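Local atomic coordinates of amidase, hydantoinase/carbamoylase family (Burkholderia vietnamiensis, PDB entry 5I4M), a protein that probably hydrolyses N-carbamoyl-L-amino acids as a dinuclear zinc amidase of the peptidase M20 family, working as a two-subunit assembly. Residues 102-107 and 209-214; 225-230 and 358-363; 258-263 and 297-302. One frame throughout, in Å; residues are numbered along the deposited sequence. Where two conformers were deposited one is given.

How the interactions relate
In space interaction 1 lies between interactions 2 and 3, which sit on opposite sides of the chain's centre. Interaction 1 is near that centre, where parallel strands 99-103 and 206-212 deliver ligands to a zinc ion. About 16 Å away, centre to centre, interaction 2 packs helix 353-365 on the start of strand 225-242. That long strand leads on toward strand 297-310, its antiparallel neighbour, which carries one half of interaction 3. In sequence, interaction 1 closes first; 258-263 and 297-302 then fall between the two segments of interaction 2. Interactions 1 and 3 lie about 37 Å apart between centres, so the metal site and the dimerisation region stand well apart within one subunit, and the second subunit reaches both.

Interaction 1: residues 102-107 and 209-214; sequences GSHADS and ELHIEQ. With ZN (zinc ion), chain C; 3PG (3-phosphoglyceric acid), chain E.
His104 and His211 bring their NE2 atoms to one of the two zinc ions of the dinuclear centre characteristic of the M20 peptidase fold, at the C-terminal ends of parallel strands 99-103 and 206-212. Each NE2 binds the metal at 2.2 Å. The rings meet rim to rim, neither lying over the other, with planes at 35°. His104 holds CG between its backbone N and carbonyl carbon (chi1 56°), which swings the imidazole in toward the metal. Asp115 also binds this zinc, and two phosphate oxygens of 3-phosphoglyceric acid, O2P and O4P, join water 4 in completing its shell.

Hydrogen bonds on the far side of each imidazole fix its rotation. His104 ND1 donates to Asp106 O almost in its ring plane, and His211 ND1 gives a straighter bond to Ile212 O, on a lone pair in the carbonyl plane. Asp106 in turn accepts at both carboxylate oxygens from the backbone N atoms of Glu149 and Glu150, tying the loop to further residues of the metal site. Ligand binding extends to Gln214, whose NE2 donates to O3P of the phosphate at 2.9 Å; His247 and Asn296 of the second subunit also bond the ligand.

Behind the histidines, the strands are joined by polar side chains and waters. Water 1 accepts from Leu210 N and, weakly, from Gly102 N, while water 3 donates to Ser103 OG and Leu210 O. The extended Glu209 side chain passes alongside Gly102 O, and its OE1 accepts from Ala381 N. Its other oxygen takes the direct side-chain bond between the strands: Ser103 OG donates to Glu209 OE2 at 2.6 Å, on the anti side and 30° out of the carboxylate plane.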
# COMPACT_ATOMS: atom_id res chain seq x y z
N GLY A 102 26.38 22.75 4.20
CA GLY A 102 25.43 21.95 4.92
C GLY A 102 24.56 21.12 4.01
O GLY A 102 24.70 21.16 2.78
N SER A 103 23.64 20.39 4.62
CA SER A 103 22.88 19.39 3.89
C SER A 103 21.74 18.94 4.79
O SER A 103 21.22 19.74 5.58
CB SER A 103 23.80 18.24 3.47
OG SER A 103 23.27 17.46 2.38
N HIS A 104 21.34 17.68 4.71
CA HIS A 104 20.22 17.19 5.50
C HIS A 104 20.64 16.00 6.34
O HIS A 104 21.48 15.19 5.94
CB HIS A 104 19.05 16.79 4.60
CG HIS A 104 19.39 15.78 3.55
ND1 HIS A 104 19.08 14.45 3.67
CD2 HIS A 104 20.00 15.92 2.35
CE1 HIS A 104 19.50 13.80 2.59
NE2 HIS A 104 20.05 14.68 1.77
N ALA A 105 20.02 15.88 7.51
CA ALA A 105 20.25 14.73 8.36
C ALA A 105 19.16 13.68 8.25
O ALA A 105 19.35 12.56 8.73
CB ALA A 105 20.39 15.18 9.82
N ASP A 106 18.02 14.01 7.64
CA ASP A 106 16.94 13.04 7.48
C ASP A 106 17.26 12.09 6.33
O ASP A 106 18.07 12.39 5.45
CB ASP A 106 15.60 13.75 7.26
CG ASP A 106 15.55 14.52 5.95
OD1 ASP A 106 16.27 15.54 5.84
OD2 ASP A 106 14.76 14.14 5.05
N SER A 107 16.62 10.92 6.34
CA SER A 107 16.88 9.90 5.34
C SER A 107 15.59 9.33 4.78
O SER A 107 14.49 9.60 5.27
CB SER A 107 17.72 8.74 5.92
OG SER A 107 16.88 7.83 6.61
N GLU A 209 27.58 22.84 -1.03
CA GLU A 209 27.10 21.60 -0.44
C GLU A 209 27.93 20.43 -0.96
O GLU A 209 28.10 20.26 -2.17
CB GLU A 209 25.61 21.38 -0.72
CG GLU A 209 25.08 20.03 -0.17
CD GLU A 209 23.57 19.94 -0.18
OE1 GLU A 209 22.93 20.91 -0.63
OE2 GLU A 209 23.01 18.92 0.29
N LEU A 210 28.43 19.63 -0.03
CA LEU A 210 29.17 18.41 -0.32
C LEU A 210 28.20 17.22 -0.24
O LEU A 210 27.42 17.12 0.71
CB LEU A 210 30.31 18.27 0.70
CG LEU A 210 31.06 16.94 0.81
CD1 LEU A 210 31.82 16.67 -0.47
CD2 LEU A 210 32.01 17.00 2.01
N HIS A 211 28.24 16.35 -1.25
CA HIS A 211 27.26 15.26 -1.32
C HIS A 211 27.84 14.09 -2.10
O HIS A 211 28.70 14.29 -2.96
CB HIS A 211 25.97 15.74 -2.00
CG HIS A 211 24.74 15.00 -1.59
ND1 HIS A 211 24.46 13.72 -2.02
CD2 HIS A 211 23.70 15.37 -0.80
CE1 HIS A 211 23.30 13.33 -1.52
NE2 HIS A 211 22.81 14.31 -0.78
N ILE A 212 27.37 12.88 -1.81
CA ILE A 212 27.75 11.77 -2.68
C ILE A 212 27.00 11.91 -4.00
O ILE A 212 25.90 12.47 -4.06
CB ILE A 212 27.48 10.39 -2.04
CG1 ILE A 212 26.01 10.27 -1.63
CG2 ILE A 212 28.40 10.16 -0.84
CD1 ILE A 212 25.55 8.83 -1.52
N GLU A 213 27.59 11.37 -5.07
CA GLU A 213 27.01 11.54 -6.40
C GLU A 213 25.60 10.95 -6.50
O GLU A 213 24.72 11.54 -7.16
CB GLU A 213 27.90 10.89 -7.45
CG GLU A 213 27.32 11.03 -8.85
CD GLU A 213 28.01 10.14 -9.86
OE1 GLU A 213 27.38 9.79 -10.87
OE2 GLU A 213 29.18 9.79 -9.64
N GLN A 214 25.37 9.78 -5.89
CA GLN A 214 24.14 9.01 -5.98
C GLN A 214 23.93 8.41 -7.37
O GLN A 214 22.82 7.98 -7.70
CB GLN A 214 22.92 9.85 -5.58
CG GLN A 214 23.07 10.43 -4.18
CD GLN A 214 21.90 11.28 -3.78
OE1 GLN A 214 21.73 12.37 -4.30
NE2 GLN A 214 21.08 10.78 -2.85
ZN ZN C . 20.64 14.19 -0.26
C1 3PG E . 15.53 13.95 -4.76
O1 3PG E . 14.85 12.92 -4.81
O2 3PG E . 16.33 14.28 -5.66
C2 3PG E . 15.38 14.83 -3.55
O3 3PG E . 15.84 16.16 -3.84
C3 3PG E . 16.22 14.25 -2.43
O1P 3PG E . 17.60 14.32 -2.80
P 3PG E . 18.69 13.42 -1.97
O2P 3PG E . 18.37 13.60 -0.51
O3P 3PG E . 18.43 12.00 -2.45
O4P 3PG E . 20.04 14.03 -2.37
O HOH W 1 28.18 20.30 2.86
O HOH W 2 23.16 23.06 1.57
O HOH W 3 25.47 15.56 1.82
O HOH W 4 20.47 16.31 -0.76

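Interaction 2: residues 225-230 and 358-363; sequences IGVVTD and AVRAAA
Val227 faces the helix with its two methyls turned to different neighbours. Val227 CG1, anti to the backbone N (chi1 179°), lies over one face of the Arg360 guanidinium, with Arg360 NH2 at 3.9 Å; Val227 CG2 reaches instead toward the helix body, 4.2 Å from Val359 CG1. The valine and the arginine side chains cross at about a right angle. Arg360 leaves the helix with its CG anti to the backbone N, then bends at chi3 (-72°), which brings the guanidinium alongside Val227 CG1. Thr229 CG2 approaches the same guanidinium obliquely and at longer range.

This is helix-on-sheet packing in the metal-binding part of the M20 fold: segment 358-363 of helix 353-365 runs almost antiparallel to segment 225-230 of strand 225-242, their axes 8.4 Å apart at closest approach and at 169°. Strands 370-375 and 390-395 flank that strand, parallel and antiparallel to it respectively. The former supplies Asp372, whose OD1 makes a salt bridge with Arg360 NH2, so the cation is anchored on the sheet while its face rests on Val227. At the other end of the contact Ile225 CG2 meets Ala363 CB at 4.2 Å, and helix 411-429 adds Val420 against both Ile225 and Val359.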
# COMPACT_ATOMS: atom_id res chain seq x y z
N ILE A 225 36.59 13.56 -7.55
CA ILE A 225 35.78 14.73 -7.24
C ILE A 225 34.87 15.02 -8.43
O ILE A 225 35.32 15.02 -9.58
CB ILE A 225 36.66 15.96 -6.92
CG1 ILE A 225 37.52 15.70 -5.68
CG2 ILE A 225 35.80 17.22 -6.73
CD1 ILE A 225 36.69 15.55 -4.42
N GLY A 226 33.59 15.27 -8.15
CA GLY A 226 32.69 15.84 -9.12
C GLY A 226 32.56 17.33 -8.90
O GLY A 226 32.08 17.77 -7.85
N VAL A 227 32.98 18.10 -9.89
CA VAL A 227 32.81 19.55 -9.90
C VAL A 227 31.40 19.80 -10.43
O VAL A 227 31.15 19.75 -11.64
CB VAL A 227 33.88 20.25 -10.74
CG1 VAL A 227 33.67 21.75 -10.76
CG2 VAL A 227 35.27 19.92 -10.19
N VAL A 228 30.45 20.02 -9.52
CA VAL A 228 29.05 20.07 -9.93
C VAL A 228 28.75 21.42 -10.55
O VAL A 228 28.87 22.46 -9.88
CB VAL A 228 28.11 19.80 -8.74
CG1 VAL A 228 26.67 19.69 -9.24
CG2 VAL A 228 28.52 18.53 -8.00
N THR A 229 28.34 21.42 -11.81
CA THR A 229 28.09 22.64 -12.56
C THR A 229 26.62 22.99 -12.68
O THR A 229 26.29 24.16 -12.87
CB THR A 229 28.66 22.52 -13.98
OG1 THR A 229 28.00 21.45 -14.66
CG2 THR A 229 30.16 22.25 -13.93
N ASP A 230 25.74 21.98 -12.60
CA ASP A 230 24.31 22.14 -12.83
C ASP A 230 23.58 21.10 -11.99
O ASP A 230 24.17 20.14 -11.50
CB ASP A 230 23.94 21.94 -14.30
CG ASP A 230 24.65 22.90 -15.22
OD1 ASP A 230 25.80 22.61 -15.62
OD2 ASP A 230 24.04 23.93 -15.58
N ALA A 358 36.05 27.63 -7.74
CA ALA A 358 36.68 27.42 -6.44
C ALA A 358 36.74 25.93 -6.10
O ALA A 358 37.72 25.47 -5.51
CB ALA A 358 35.94 28.19 -5.35
N VAL A 359 35.69 25.18 -6.46
CA VAL A 359 35.68 23.74 -6.23
C VAL A 359 36.73 23.06 -7.10
O VAL A 359 37.50 22.21 -6.62
CB VAL A 359 34.27 23.18 -6.51
CG1 VAL A 359 34.27 21.66 -6.49
CG2 VAL A 359 33.28 23.72 -5.48
N ARG A 360 36.80 23.43 -8.37
CA ARG A 360 37.81 22.88 -9.26
C ARG A 360 39.22 23.21 -8.76
O ARG A 360 40.10 22.34 -8.73
CB ARG A 360 37.58 23.42 -10.68
CG ARG A 360 38.31 22.65 -11.77
CD ARG A 360 37.97 23.20 -13.18
NE ARG A 360 36.61 22.87 -13.61
CZ ARG A 360 35.65 23.77 -13.80
NH1 ARG A 360 35.89 25.06 -13.59
NH2 ARG A 360 34.45 23.38 -14.18
N ALA A 361 39.44 24.47 -8.36
CA ALA A 361 40.75 24.88 -7.84
C ALA A 361 41.14 24.08 -6.61
O ALA A 361 42.31 23.71 -6.44
CB ALA A 361 40.75 26.37 -7.52
N ALA A 362 40.17 23.80 -5.74
CA ALA A 362 40.46 23.02 -4.54
C ALA A 362 40.82 21.59 -4.89
O ALA A 362 41.71 21.00 -4.28
CB ALA A 362 39.28 23.05 -3.58
N ALA A 363 40.12 21.00 -5.87
CA ALA A 363 40.48 19.65 -6.32
C ALA A 363 41.89 19.62 -6.88
O ALA A 363 42.68 18.71 -6.58
CB ALA A 363 39.48 19.16 -7.36

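Interaction 3: residues 258-263 and 297-302; sequences DALLGA and VIPGRV
With CG anti to its backbone N (chi1 -170°), Asp258 swings its carboxylate toward Ile298 and Pro299; Ile298 answers with CG2, which lies anti to its own backbone N because CG1 takes the place anti to the carbonyl carbon (chi1 -63°). Asp258 is the N-cap of helix 259-276 in the dimerisation region, and here the helix start packs against the beginning of strand 297-310. Asp258 OD1 accepts from Leu261 N at 2.9 Å, the donor standing above the carboxylate plane, and more weakly from Leu260 N. Asp258 OD1 also lies 3.6 Å from Pro299 CD, while OD2 touches Ile298 CG2. The carboxylate that caps the helix thus also lies against the CH groups of Ile298 and Pro299.

A third amide of the first turn, Ala259 N, finds its acceptor across the contact: it donates to Pro299 O at 3.0 Å, nearly straight, with the donor tilted 33° from the carbonyl plane. This bond fastens the helix start directly to the loop before Arg301. There Gly300 and Arg301 both face His291 of strand 282-291, a classic beta bulge.

Around these polar links the packing is apolar. Leu260 crosses the proline ring at a slant, Leu260 CB lying 3.7 Å from Pro299 CG, and Val285 of the second subunit packs on both residues, placing this corner at the subunit interface. Phe241 of strand 225-242 adds to the packing on Ala259, and Met288 touches Leu260 and Val302. Val302 packs on the first turn of the helix with both branches: Val302 CG2 lies 3.6 Å from Leu260 N, and Val302 CG1 presses on Ala263 CB one turn on, also at 3.6 Å.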
# COMPACT_ATOMS: atom_id res chain seq x y z
N ASP A 258 -11.74 -0.51 -12.71
CA ASP A 258 -10.66 -0.95 -11.83
C ASP A 258 -9.60 0.14 -11.74
O ASP A 258 -8.88 0.40 -12.71
CB ASP A 258 -10.08 -2.25 -12.38
CG ASP A 258 -9.11 -2.92 -11.42
OD1 ASP A 258 -8.34 -2.19 -10.77
OD2 ASP A 258 -9.13 -4.18 -11.33
N ALA A 259 -9.48 0.77 -10.56
CA ALA A 259 -8.53 1.87 -10.42
C ALA A 259 -7.09 1.38 -10.39
O ALA A 259 -6.18 2.13 -10.75
CB ALA A 259 -8.83 2.68 -9.15
N LEU A 260 -6.85 0.15 -9.95
CA LEU A 260 -5.49 -0.36 -9.98
C LEU A 260 -5.08 -0.75 -11.40
O LEU A 260 -3.91 -0.62 -11.77
CB LEU A 260 -5.35 -1.54 -9.01
CG LEU A 260 -3.96 -2.20 -8.93
CD1 LEU A 260 -2.92 -1.16 -8.54
CD2 LEU A 260 -3.96 -3.36 -7.93
N LEU A 261 -6.01 -1.25 -12.21
CA LEU A 261 -5.70 -1.45 -13.62
C LEU A 261 -5.25 -0.15 -14.25
O LEU A 261 -4.25 -0.11 -14.98
CB LEU A 261 -6.92 -2.01 -14.34
CG LEU A 261 -6.73 -2.37 -15.82
CD1 LEU A 261 -5.71 -3.50 -15.99
CD2 LEU A 261 -8.06 -2.73 -16.45
N GLY A 262 -5.96 0.94 -13.95
CA GLY A 262 -5.56 2.25 -14.47
C GLY A 262 -4.21 2.68 -13.94
O GLY A 262 -3.32 3.06 -14.70
N ALA A 263 -4.03 2.62 -12.61
CA ALA A 263 -2.76 3.03 -12.03
C ALA A 263 -1.60 2.22 -12.58
O ALA A 263 -0.54 2.77 -12.88
CB ALA A 263 -2.82 2.91 -10.50
N VAL A 297 -11.68 -7.84 -3.93
CA VAL A 297 -12.41 -6.61 -4.24
C VAL A 297 -11.66 -5.89 -5.35
O VAL A 297 -10.48 -5.58 -5.19
CB VAL A 297 -12.55 -5.69 -3.01
CG1 VAL A 297 -13.36 -4.43 -3.37
CG2 VAL A 297 -13.20 -6.44 -1.84
N ILE A 298 -12.34 -5.62 -6.47
CA ILE A 298 -11.81 -4.73 -7.50
C ILE A 298 -11.43 -3.40 -6.86
O ILE A 298 -12.29 -2.78 -6.20
CB ILE A 298 -12.83 -4.50 -8.63
CG1 ILE A 298 -13.17 -5.80 -9.35
CG2 ILE A 298 -12.34 -3.43 -9.60
CD1 ILE A 298 -14.53 -5.72 -10.08
N PRO A 299 -10.20 -2.91 -7.01
CA PRO A 299 -9.82 -1.67 -6.32
C PRO A 299 -10.61 -0.48 -6.86
O PRO A 299 -10.73 -0.29 -8.07
CB PRO A 299 -8.32 -1.54 -6.62
CG PRO A 299 -7.87 -2.98 -6.78
CD PRO A 299 -9.03 -3.63 -7.53
N GLY A 300 -11.15 0.31 -5.94
CA GLY A 300 -12.02 1.42 -6.31
C GLY A 300 -11.32 2.76 -6.26
O GLY A 300 -11.83 3.75 -6.80
N ARG A 301 -10.14 2.82 -5.63
CA ARG A 301 -9.39 4.06 -5.54
C ARG A 301 -7.91 3.74 -5.42
O ARG A 301 -7.53 2.88 -4.62
CB ARG A 301 -9.86 4.90 -4.34
CG ARG A 301 -9.32 6.33 -4.33
CD ARG A 301 -9.87 7.14 -3.15
NE ARG A 301 -9.28 6.77 -1.87
CZ ARG A 301 -9.94 6.16 -0.88
NH1 ARG A 301 -11.22 5.84 -1.02
NH2 ARG A 301 -9.31 5.87 0.25
N VAL A 302 -7.07 4.40 -6.21
CA VAL A 302 -5.63 4.21 -6.08
C VAL A 302 -4.96 5.58 -6.13
O VAL A 302 -5.19 6.36 -7.07
CB VAL A 302 -5.04 3.28 -7.15
CG1 VAL A 302 -3.51 3.19 -6.97
CG2 VAL A 302 -5.67 1.88 -7.06